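Local atomic coordinates of alcohol dehydrogenase (Aeropyrum pernix, PDB entry 1H2B), a protein that probably catalyses the NAD(+)-dependent oxidation of alcohols as a zinc-containing dehydrogenase of a hyperthermophilic archaeon. Residues K207-V219 with A232-V246. Residues are numbered along the deposited sequence; the frame is centred on the assembly and turned at random. Where two conformers were deposited one is given.
Sequences KVMTPATVIALDV and ADHVVDARRDPVKQV. With NAJ (nicotinamide-adenine-dinucleotide (acidic form)), chain I.
K207, folded back at chi2 and chi3 (-61° and -62°) so that NZ comes beside D233, makes a long, weak salt bridge, NZ to OD1 at 3.4 Å. Two waters accept from NZ; one donates to D233 OD2, and the other also lies within hydrogen-bonding distance of D233 OD1 and A212 O. The anti lone pair of D233 OD1 takes the V214 backbone N at 2.8 Å, nearly straight at 175°, while V214 O receives both D233 N and H234 N. From there strands 213-218 and 234-237 run parallel. I215 CG2 meets V236 CG2 at 3.8 Å; A216 N donates to H234 O and A216 O accepts V236 N. L217, on the face of I215, lies alongside V236, its CD1 reaching V246 CG2 and its CD2 set across P242 CB at 3.9 Å, which joins helix 242-249 to the sheet. D218 O accepts A238 N at 2.8 Å, and the D218 carboxylate receives both adenosine ribose hydroxyls, O3B on OD1 and O2B on OD2. V219 CB packs on R239 CG at 3.7 Å. R239 grips the D237 carboxylate side-on, NE to OD1 and NH2 to OD2, while OD1 closes an Asx turn on R239 N. With an alanine here in place of D237, the R239 guanidinium is likely to lose its mate and turn freely, and the Asx turn its closing bond. V219 CG1 and A238 CB border the adenine, as in the Rossmann fold, whose second strand, here 213-218, ends in the acidic residue that binds the adenosine ribose.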
ATOM      1  N   LYS B 207      -6.001   3.438  20.137  1.00 18.67           N
ATOM      2  CA  LYS B 207      -6.214   2.146  20.814  1.00 19.48           C
ATOM      3  C   LYS B 207      -7.118   1.151  20.081  1.00 21.29           C
ATOM      4  O   LYS B 207      -6.964  -0.074  20.242  1.00 23.78           O
ATOM      5  CB  LYS B 207      -6.768   2.394  22.229  1.00 19.19           C
ATOM      6  CG  LYS B 207      -5.820   3.148  23.159  1.00 20.77           C
ATOM      7  CD  LYS B 207      -4.499   2.420  23.416  1.00 28.11           C
ATOM      8  CE  LYS B 207      -4.731   1.080  24.101  1.00 33.92           C
ATOM      9  NZ  LYS B 207      -3.456   0.516  24.611  1.00 44.56           N
ATOM     10  N   VAL B 208      -8.100   1.669  19.357  1.00 20.54           N
ATOM     11  CA  VAL B 208      -9.062   0.907  18.602  1.00 23.05           C
ATOM     12  C   VAL B 208      -8.452   0.432  17.286  1.00 25.21           C
ATOM     13  O   VAL B 208      -8.747  -0.696  16.822  1.00 26.47           O
ATOM     14  CB  VAL B 208     -10.322   1.819  18.270  1.00 23.68           C
ATOM     15  CG1 VAL B 208     -11.212   1.154  17.238  1.00 30.01           C
ATOM     16  CG2 VAL B 208     -11.065   2.132  19.544  1.00 30.67           C
ATOM     17  N   MET B 209      -7.615   1.292  16.676  1.00 21.47           N
ATOM     18  CA  MET B 209      -7.230   1.107  15.288  1.00 21.27           C
ATOM     19  C   MET B 209      -5.803   0.571  15.090  1.00 20.27           C
ATOM     20  O   MET B 209      -5.433   0.169  13.974  1.00 21.67           O
ATOM     21  CB  MET B 209      -7.416   2.383  14.499  0.50 20.95           C
ATOM     22  CG  MET B 209      -8.867   2.613  14.222  0.50 21.74           C
ATOM     23  SD  MET B 209      -9.020   4.267  13.787  0.50 16.85           S
ATOM     24  CE  MET B 209      -8.278   4.172  12.162  0.50 18.27           C
ATOM     25  N   THR B 210      -5.010   0.568  16.159  1.00 19.34           N
ATOM     26  CA  THR B 210      -3.644   0.055  16.091  1.00 20.09           C
ATOM     27  C   THR B 210      -3.311  -0.732  17.334  1.00 20.37           C
ATOM     28  O   THR B 210      -3.978  -0.579  18.360  1.00 21.44           O
ATOM     29  CB  THR B 210      -2.615   1.194  15.987  1.00 17.08           C
ATOM     30  OG1 THR B 210      -2.297   1.745  17.270  1.00 18.32           O
ATOM     31  CG2 THR B 210      -3.119   2.410  15.138  1.00 23.28           C
ATOM     32  N   PRO B 211      -2.275  -1.550  17.248  1.00 20.20           N
ATOM     33  CA  PRO B 211      -1.719  -2.188  18.438  1.00 20.62           C
ATOM     34  C   PRO B 211      -0.532  -1.442  19.054  1.00 19.72           C
ATOM     35  O   PRO B 211       0.196  -2.013  19.889  1.00 21.11           O
ATOM     36  CB  PRO B 211      -1.268  -3.537  17.871  1.00 21.64           C
ATOM     37  CG  PRO B 211      -0.673  -3.142  16.566  1.00 20.05           C
ATOM     38  CD  PRO B 211      -1.639  -2.074  16.021  1.00 22.38           C
ATOM     39  N   ALA B 212      -0.325  -0.171  18.704  1.00 18.08           N
ATOM     40  CA  ALA B 212       0.830   0.536  19.188  1.00 16.75           C
ATOM     41  C   ALA B 212       0.718   0.945  20.641  1.00 15.05           C
ATOM     42  O   ALA B 212      -0.400   1.040  21.181  1.00 17.76           O
ATOM     43  CB  ALA B 212       1.081   1.769  18.331  1.00 20.15           C
ATOM     44  N   THR B 213       1.883   1.143  21.251  1.00 15.35           N
ATOM     45  CA  THR B 213       1.992   1.721  22.607  1.00 14.50           C
ATOM     46  C   THR B 213       1.789   3.230  22.463  1.00 15.29           C
ATOM     47  O   THR B 213       2.537   3.868  21.719  1.00 18.70           O
ATOM     48  CB  THR B 213       3.366   1.398  23.193  1.00 17.39           C
ATOM     49  OG1 THR B 213       3.462  -0.040  23.344  1.00 18.30           O
ATOM     50  CG2 THR B 213       3.485   1.942  24.594  1.00 18.40           C
ATOM     51  N   VAL B 214       0.829   3.769  23.211  1.00 18.19           N
ATOM     52  CA  VAL B 214       0.390   5.156  23.033  1.00 16.77           C
ATOM     53  C   VAL B 214       0.992   6.036  24.126  1.00 18.20           C
ATOM     54  O   VAL B 214       0.774   5.801  25.328  1.00 17.79           O
ATOM     55  CB  VAL B 214      -1.126   5.252  23.074  1.00 17.03           C
ATOM     56  CG1 VAL B 214      -1.560   6.713  22.965  1.00 17.10           C
ATOM     57  CG2 VAL B 214      -1.720   4.413  21.926  1.00 14.90           C
ATOM     58  N   ILE B 215       1.775   7.040  23.730  1.00 15.57           N
ATOM     59  CA  ILE B 215       2.344   8.020  24.686  1.00 15.90           C
ATOM     60  C   ILE B 215       1.625   9.362  24.408  1.00 16.25           C
ATOM     61  O   ILE B 215       1.725   9.893  23.268  1.00 15.88           O
ATOM     62  CB  ILE B 215       3.858   8.208  24.469  1.00 16.03           C
ATOM     63  CG1 ILE B 215       4.613   6.850  24.590  1.00 16.18           C
ATOM     64  CG2 ILE B 215       4.422   9.258  25.476  1.00 18.12           C
ATOM     65  CD1 ILE B 215       6.055   6.914  24.093  1.00 18.52           C
ATOM     66  N   ALA B 216       0.886   9.902  25.376  1.00 14.85           N
ATOM     67  CA  ALA B 216       0.117  11.149  25.118  1.00 13.96           C
ATOM     68  C   ALA B 216       0.832  12.294  25.810  1.00 16.45           C
ATOM     69  O   ALA B 216       1.237  12.157  27.001  1.00 17.03           O
ATOM     70  CB  ALA B 216      -1.306  11.051  25.638  1.00 15.46           C
ATOM     71  N   LEU B 217       0.958  13.428  25.108  1.00 14.40           N
ATOM     72  CA  LEU B 217       1.615  14.625  25.655  1.00 14.64           C
ATOM     73  C   LEU B 217       0.633  15.759  25.780  1.00 16.05           C
ATOM     74  O   LEU B 217      -0.188  15.999  24.890  1.00 15.42           O
ATOM     75  CB  LEU B 217       2.715  15.088  24.685  1.00 14.91           C
ATOM     76  CG  LEU B 217       4.072  14.386  24.901  1.00 15.01           C
ATOM     77  CD1 LEU B 217       3.985  12.906  24.646  1.00 15.74           C
ATOM     78  CD2 LEU B 217       5.144  14.973  23.976  1.00 16.95           C
ATOM     79  N   ASP B 218       0.716  16.475  26.907  1.00 14.90           N
ATOM     80  CA  ASP B 218      -0.029  17.733  27.045  1.00 13.39           C
ATOM     81  C   ASP B 218       0.659  18.540  28.097  1.00 15.03           C
ATOM     82  O   ASP B 218       1.691  18.145  28.592  1.00 16.36           O
ATOM     83  CB  ASP B 218      -1.504  17.471  27.385  1.00 16.77           C
ATOM     84  CG  ASP B 218      -2.407  18.554  26.884  1.00 17.74           C
ATOM     85  OD1 ASP B 218      -3.167  18.350  25.904  1.00 17.17           O
ATOM     86  OD2 ASP B 218      -2.390  19.722  27.394  1.00 20.04           O
ATOM     87  N   VAL B 219       0.074  19.689  28.417  1.00 17.66           N
ATOM     88  CA  VAL B 219       0.690  20.631  29.352  1.00 17.20           C
ATOM     89  C   VAL B 219      -0.220  20.981  30.510  1.00 20.92           C
ATOM     90  O   VAL B 219       0.098  21.905  31.291  1.00 24.37           O
ATOM     91  CB  VAL B 219       1.106  21.905  28.613  1.00 17.34           C
ATOM     92  CG1 VAL B 219       2.298  21.586  27.653  1.00 18.73           C
ATOM     93  CG2 VAL B 219      -0.108  22.567  27.856  1.00 17.14           C
ATOM     94  N   ALA B 232      -4.282   5.840  27.222  1.00 19.67           N
ATOM     95  CA  ALA B 232      -2.870   6.046  26.917  1.00 18.17           C
ATOM     96  C   ALA B 232      -2.030   5.146  27.811  1.00 19.83           C
ATOM     97  O   ALA B 232      -2.322   5.011  29.025  1.00 21.02           O
ATOM     98  CB  ALA B 232      -2.432   7.532  27.131  1.00 17.61           C
ATOM     99  N   ASP B 233      -0.976   4.565  27.247  1.00 18.48           N
ATOM    100  CA  ASP B 233      -0.088   3.700  28.000  1.00 17.79           C
ATOM    101  C   ASP B 233       0.833   4.500  28.910  1.00 19.31           C
ATOM    102  O   ASP B 233       1.233   4.034  29.991  1.00 19.73           O
ATOM    103  CB  ASP B 233       0.696   2.807  27.043  1.00 19.09           C
ATOM    104  CG  ASP B 233      -0.217   1.899  26.294  1.00 24.24           C
ATOM    105  OD1 ASP B 233      -0.492   2.099  25.089  1.00 20.93           O
ATOM    106  OD2 ASP B 233      -0.817   0.974  26.910  1.00 23.42           O
ATOM    107  N   HIS B 234       1.188   5.701  28.456  1.00 18.27           N
ATOM    108  CA  HIS B 234       2.084   6.573  29.187  1.00 14.79           C
ATOM    109  C   HIS B 234       1.622   7.979  28.886  1.00 18.60           C
ATOM    110  O   HIS B 234       1.122   8.263  27.780  1.00 16.30           O
ATOM    111  CB  HIS B 234       3.550   6.443  28.731  1.00 16.21           C
ATOM    112  CG  HIS B 234       4.137   5.099  28.961  1.00 21.74           C
ATOM    113  ND1 HIS B 234       4.600   4.684  30.192  1.00 21.15           N
ATOM    114  CD2 HIS B 234       4.319   4.055  28.116  1.00 22.36           C
ATOM    115  CE1 HIS B 234       5.024   3.439  30.104  1.00 23.76           C
ATOM    116  NE2 HIS B 234       4.874   3.037  28.852  1.00 22.75           N
ATOM    117  N   VAL B 235       1.747   8.862  29.877  1.00 16.35           N
ATOM    118  CA  VAL B 235       1.519  10.282  29.588  1.00 16.05           C
ATOM    119  C   VAL B 235       2.734  11.078  29.959  1.00 16.68           C
ATOM    120  O   VAL B 235       3.484  10.711  30.884  1.00 18.44           O
ATOM    121  CB  VAL B 235       0.250  10.842  30.280  1.00 16.56           C
ATOM    122  CG1 VAL B 235      -0.964  10.043  29.838  1.00 16.35           C
ATOM    123  CG2 VAL B 235       0.390  10.837  31.826  1.00 16.66           C
ATOM    124  N   VAL B 236       2.897  12.213  29.278  1.00 15.90           N
ATOM    125  CA  VAL B 236       4.078  13.038  29.454  1.00 15.51           C
ATOM    126  C   VAL B 236       3.662  14.504  29.516  1.00 17.43           C
ATOM    127  O   VAL B 236       2.917  15.007  28.656  1.00 17.74           O
ATOM    128  CB  VAL B 236       5.050  12.828  28.266  1.00 15.74           C
ATOM    129  CG1 VAL B 236       6.097  13.991  28.176  1.00 16.16           C
ATOM    130  CG2 VAL B 236       5.683  11.479  28.323  1.00 18.45           C
ATOM    131  N   ASP B 237       4.141  15.205  30.564  1.00 16.37           N
ATOM    132  CA  ASP B 237       3.908  16.644  30.689  1.00 14.22           C
ATOM    133  C   ASP B 237       4.963  17.350  29.861  1.00 15.22           C
ATOM    134  O   ASP B 237       6.162  17.287  30.170  1.00 17.36           O
ATOM    135  CB  ASP B 237       4.106  17.009  32.159  1.00 17.71           C
ATOM    136  CG  ASP B 237       3.831  18.462  32.443  1.00 24.13           C
ATOM    137  OD1 ASP B 237       3.834  19.312  31.514  1.00 20.42           O
ATOM    138  OD2 ASP B 237       3.625  18.828  33.619  1.00 24.54           O
ATOM    139  N   ALA B 238       4.522  17.941  28.754  1.00 15.50           N
ATOM    140  CA  ALA B 238       5.454  18.530  27.797  1.00 16.47           C
ATOM    141  C   ALA B 238       5.939  19.900  28.201  1.00 18.15           C
ATOM    142  O   ALA B 238       6.650  20.551  27.433  1.00 19.21           O
ATOM    143  CB  ALA B 238       4.809  18.568  26.406  1.00 18.26           C
ATOM    144  N   ARG B 239       5.630  20.348  29.433  1.00 16.85           N
ATOM    145  CA  ARG B 239       6.259  21.585  29.887  1.00 20.17           C
ATOM    146  C   ARG B 239       7.681  21.201  30.344  1.00 25.41           C
ATOM    147  O   ARG B 239       8.523  22.054  30.615  1.00 33.14           O
ATOM    148  CB  ARG B 239       5.475  22.178  31.069  1.00 20.36           C
ATOM    149  CG  ARG B 239       4.013  22.509  30.846  1.00 23.88           C
ATOM    150  CD  ARG B 239       3.223  22.833  32.136  1.00 32.99           C
ATOM    151  NE  ARG B 239       3.341  21.769  33.150  1.00 32.35           N
ATOM    152  CZ  ARG B 239       3.562  21.947  34.476  1.00 44.14           C
ATOM    153  NH1 ARG B 239       3.645  23.165  35.021  1.00 40.77           N
ATOM    154  NH2 ARG B 239       3.678  20.891  35.277  1.00 40.26           N
ATOM    155  N   ARG B 240       7.897  19.907  30.490  1.00 27.30           N
ATOM    156  CA  ARG B 240       9.054  19.367  31.172  1.00 30.38           C
ATOM    157  C   ARG B 240       9.913  18.492  30.241  1.00 27.61           C
ATOM    158  O   ARG B 240      10.066  17.291  30.490  1.00 33.94           O
ATOM    159  CB  ARG B 240       8.616  18.580  32.417  1.00 33.44           C
ATOM    160  CG  ARG B 240       7.914  19.393  33.546  1.00 40.93           C
ATOM    161  CD  ARG B 240       7.508  18.540  34.748  1.00 48.72           C
ATOM    162  NE  ARG B 240       8.484  17.466  34.983  1.00 66.98           N
ATOM    163  CZ  ARG B 240       8.565  16.323  34.275  1.00 73.33           C
ATOM    164  NH1 ARG B 240       7.709  16.072  33.289  1.00 77.85           N
ATOM    165  NH2 ARG B 240       9.496  15.417  34.562  1.00 73.77           N
ATOM    166  N   ASP B 241      10.569  19.116  29.270  1.00 24.22           N
ATOM    167  CA  ASP B 241      11.527  18.386  28.386  1.00 25.83           C
ATOM    168  C   ASP B 241      10.887  17.160  27.724  1.00 23.25           C
ATOM    169  O   ASP B 241      11.221  16.008  28.004  1.00 21.53           O
ATOM    170  CB  ASP B 241      12.798  17.955  29.124  1.00 25.88           C
ATOM    171  CG  ASP B 241      13.994  17.804  28.168  1.00 40.88           C
ATOM    172  OD1 ASP B 241      13.805  17.546  26.931  1.00 42.71           O
ATOM    173  OD2 ASP B 241      15.172  17.931  28.559  1.00 40.89           O
ATOM    174  N   PRO B 242       9.912  17.407  26.864  1.00 21.40           N
ATOM    175  CA  PRO B 242       9.158  16.287  26.281  1.00 18.52           C
ATOM    176  C   PRO B 242      10.053  15.326  25.477  1.00 17.56           C
ATOM    177  O   PRO B 242       9.843  14.109  25.503  1.00 19.38           O
ATOM    178  CB  PRO B 242       8.120  16.983  25.394  1.00 19.88           C
ATOM    179  CG  PRO B 242       8.710  18.366  25.117  1.00 18.02           C
ATOM    180  CD  PRO B 242       9.440  18.727  26.412  1.00 22.23           C
ATOM    181  N   VAL B 243      11.021  15.859  24.732  1.00 17.28           N
ATOM    182  CA  VAL B 243      11.872  14.979  23.927  1.00 17.09           C
ATOM    183  C   VAL B 243      12.657  14.031  24.837  1.00 18.41           C
ATOM    184  O   VAL B 243      12.713  12.825  24.598  1.00 17.61           O
ATOM    185  CB  VAL B 243      12.834  15.780  22.994  1.00 17.98           C
ATOM    186  CG1 VAL B 243      13.799  14.835  22.275  1.00 20.05           C
ATOM    187  CG2 VAL B 243      12.017  16.553  21.954  1.00 20.22           C
ATOM    188  N   LYS B 244      13.281  14.554  25.887  1.00 19.04           N
ATOM    189  CA  LYS B 244      14.029  13.668  26.783  1.00 20.13           C
ATOM    190  C   LYS B 244      13.135  12.590  27.438  1.00 18.76           C
ATOM    191  O   LYS B 244      13.535  11.399  27.492  1.00 18.62           O
ATOM    192  CB  LYS B 244      14.705  14.522  27.865  1.00 21.56           C
ATOM    193  CG  LYS B 244      15.514  13.749  28.882  1.00 29.17           C
ATOM    194  CD  LYS B 244      16.473  14.700  29.630  1.00 36.80           C
ATOM    195  CE  LYS B 244      16.734  14.240  31.074  1.00 47.01           C
ATOM    196  NZ  LYS B 244      18.193  14.198  31.418  1.00 48.21           N
ATOM    197  N   GLN B 245      11.952  12.986  27.908  1.00 18.77           N
ATOM    198  CA  GLN B 245      11.003  12.023  28.507  1.00 18.85           C
ATOM    199  C   GLN B 245      10.605  10.940  27.501  1.00 19.03           C
ATOM    200  O   GLN B 245      10.575   9.746  27.819  1.00 19.95           O
ATOM    201  CB  GLN B 245       9.756  12.741  29.069  1.00 19.63           C
ATOM    202  CG  GLN B 245      10.024  13.593  30.292  1.00 21.59           C
ATOM    203  CD  GLN B 245       8.732  14.107  30.860  1.00 19.41           C
ATOM    204  OE1 GLN B 245       7.995  13.356  31.430  1.00 26.46           O
ATOM    205  NE2 GLN B 245       8.431  15.359  30.585  1.00 24.75           N
ATOM    206  N   VAL B 246      10.283  11.337  26.262  1.00 17.15           N
ATOM    207  CA  VAL B 246       9.952  10.345  25.223  1.00 18.80           C
ATOM    208  C   VAL B 246      11.143   9.455  24.848  1.00 16.96           C
ATOM    209  O   VAL B 246      10.959   8.230  24.662  1.00 17.63           O
ATOM    210  CB  VAL B 246       9.273  11.012  23.996  1.00 14.98           C
ATOM    211  CG1 VAL B 246       9.193  10.072  22.757  1.00 17.57           C
ATOM    212  CG2 VAL B 246       7.907  11.554  24.352  1.00 18.10           C
TER
HETATM  213  PA  NAJ I1361      -7.557  22.356  21.420  1.00 17.71           P
HETATM  214  O1A NAJ I1361      -7.322  23.775  21.858  1.00 18.35           O
HETATM  215  O2A NAJ I1361      -8.819  21.618  21.897  1.00 17.12           O
HETATM  216  O5B NAJ I1361      -6.393  21.377  21.907  1.00 17.76           O
HETATM  217  C5B NAJ I1361      -5.012  21.764  21.905  1.00 17.01           C
HETATM  218  C4B NAJ I1361      -4.383  20.899  22.984  1.00 15.34           C
HETATM  219  O4B NAJ I1361      -2.957  21.089  22.891  1.00 14.23           O
HETATM  220  C3B NAJ I1361      -4.847  21.241  24.400  1.00 15.86           C
HETATM  221  O3B NAJ I1361      -5.231  20.067  25.134  1.00 18.05           O
HETATM  222  C2B NAJ I1361      -3.577  21.899  24.921  1.00 17.90           C
HETATM  223  O2B NAJ I1361      -3.444  21.860  26.350  1.00 18.14           O
HETATM  224  C1B NAJ I1361      -2.448  21.134  24.217  1.00 16.05           C
HETATM  225  N9A NAJ I1361      -1.162  21.829  24.174  1.00 17.34           N
HETATM  226  C8A NAJ I1361      -0.870  23.198  24.095  1.00 19.14           C
HETATM  227  N7A NAJ I1361       0.480  23.365  24.045  1.00 17.28           N
HETATM  228  C5A NAJ I1361       1.050  22.126  24.102  1.00 16.16           C
HETATM  229  C6A NAJ I1361       2.350  21.684  24.092  1.00 17.04           C
HETATM  230  N6A NAJ I1361       3.403  22.513  24.062  1.00 17.61           N
HETATM  231  N1A NAJ I1361       2.582  20.334  24.092  1.00 15.51           N
HETATM  232  C2A NAJ I1361       1.556  19.409  24.175  1.00 14.92           C
HETATM  233  N3A NAJ I1361       0.281  19.856  24.211  1.00 13.16           N
HETATM  234  C4A NAJ I1361       0.038  21.194  24.179  1.00 15.34           C
HETATM  235  O3  NAJ I1361      -7.465  22.369  19.834  1.00 16.09           O
HETATM  236  PN  NAJ I1361      -8.254  21.461  18.757  1.00 15.94           P
HETATM  237  O1N NAJ I1361      -9.533  22.076  18.420  1.00 15.80           O
HETATM  238  O2N NAJ I1361      -8.206  20.048  19.181  1.00 15.31           O
HETATM  239  O5D NAJ I1361      -7.326  21.728  17.474  1.00 14.60           O
HETATM  240  C5D NAJ I1361      -5.997  21.211  17.492  1.00 15.36           C
HETATM  241  C4D NAJ I1361      -5.214  21.805  16.333  1.00 14.07           C
HETATM  242  O4D NAJ I1361      -5.690  21.193  15.121  1.00 15.72           O
HETATM  243  C3D NAJ I1361      -5.435  23.304  16.134  1.00 13.51           C
HETATM  244  O3D NAJ I1361      -4.255  23.850  15.516  1.00 15.30           O
HETATM  245  C2D NAJ I1361      -6.595  23.349  15.130  1.00 16.56           C
HETATM  246  O2D NAJ I1361      -6.717  24.541  14.405  1.00 16.12           O
HETATM  247  C1D NAJ I1361      -6.151  22.181  14.231  1.00 14.56           C
HETATM  248  N1N NAJ I1361      -7.132  21.590  13.321  1.00 14.82           N
HETATM  249  C2N NAJ I1361      -6.627  20.992  12.205  1.00 14.47           C
HETATM  250  C3N NAJ I1361      -7.481  20.351  11.323  1.00 13.13           C
HETATM  251  C7N NAJ I1361      -6.927  19.753  10.072  1.00 14.95           C
HETATM  252  O7N NAJ I1361      -7.844  19.233   9.239  1.00 14.75           O
HETATM  253  N7N NAJ I1361      -5.629  19.639   9.774  1.00 13.75           N
HETATM  254  C4N NAJ I1361      -8.894  20.267  11.554  1.00 16.75           C
HETATM  255  C5N NAJ I1361      -9.321  20.755  12.822  1.00 16.34           C
HETATM  256  C6N NAJ I1361      -8.457  21.432  13.662  1.00 16.13           C
HETATM  257  O   HOH W   1      -1.184  -0.124  23.777  1.00 32.33           O
HETATM  258  O   HOH W   2      -3.691   1.087  27.219  1.00 36.76           O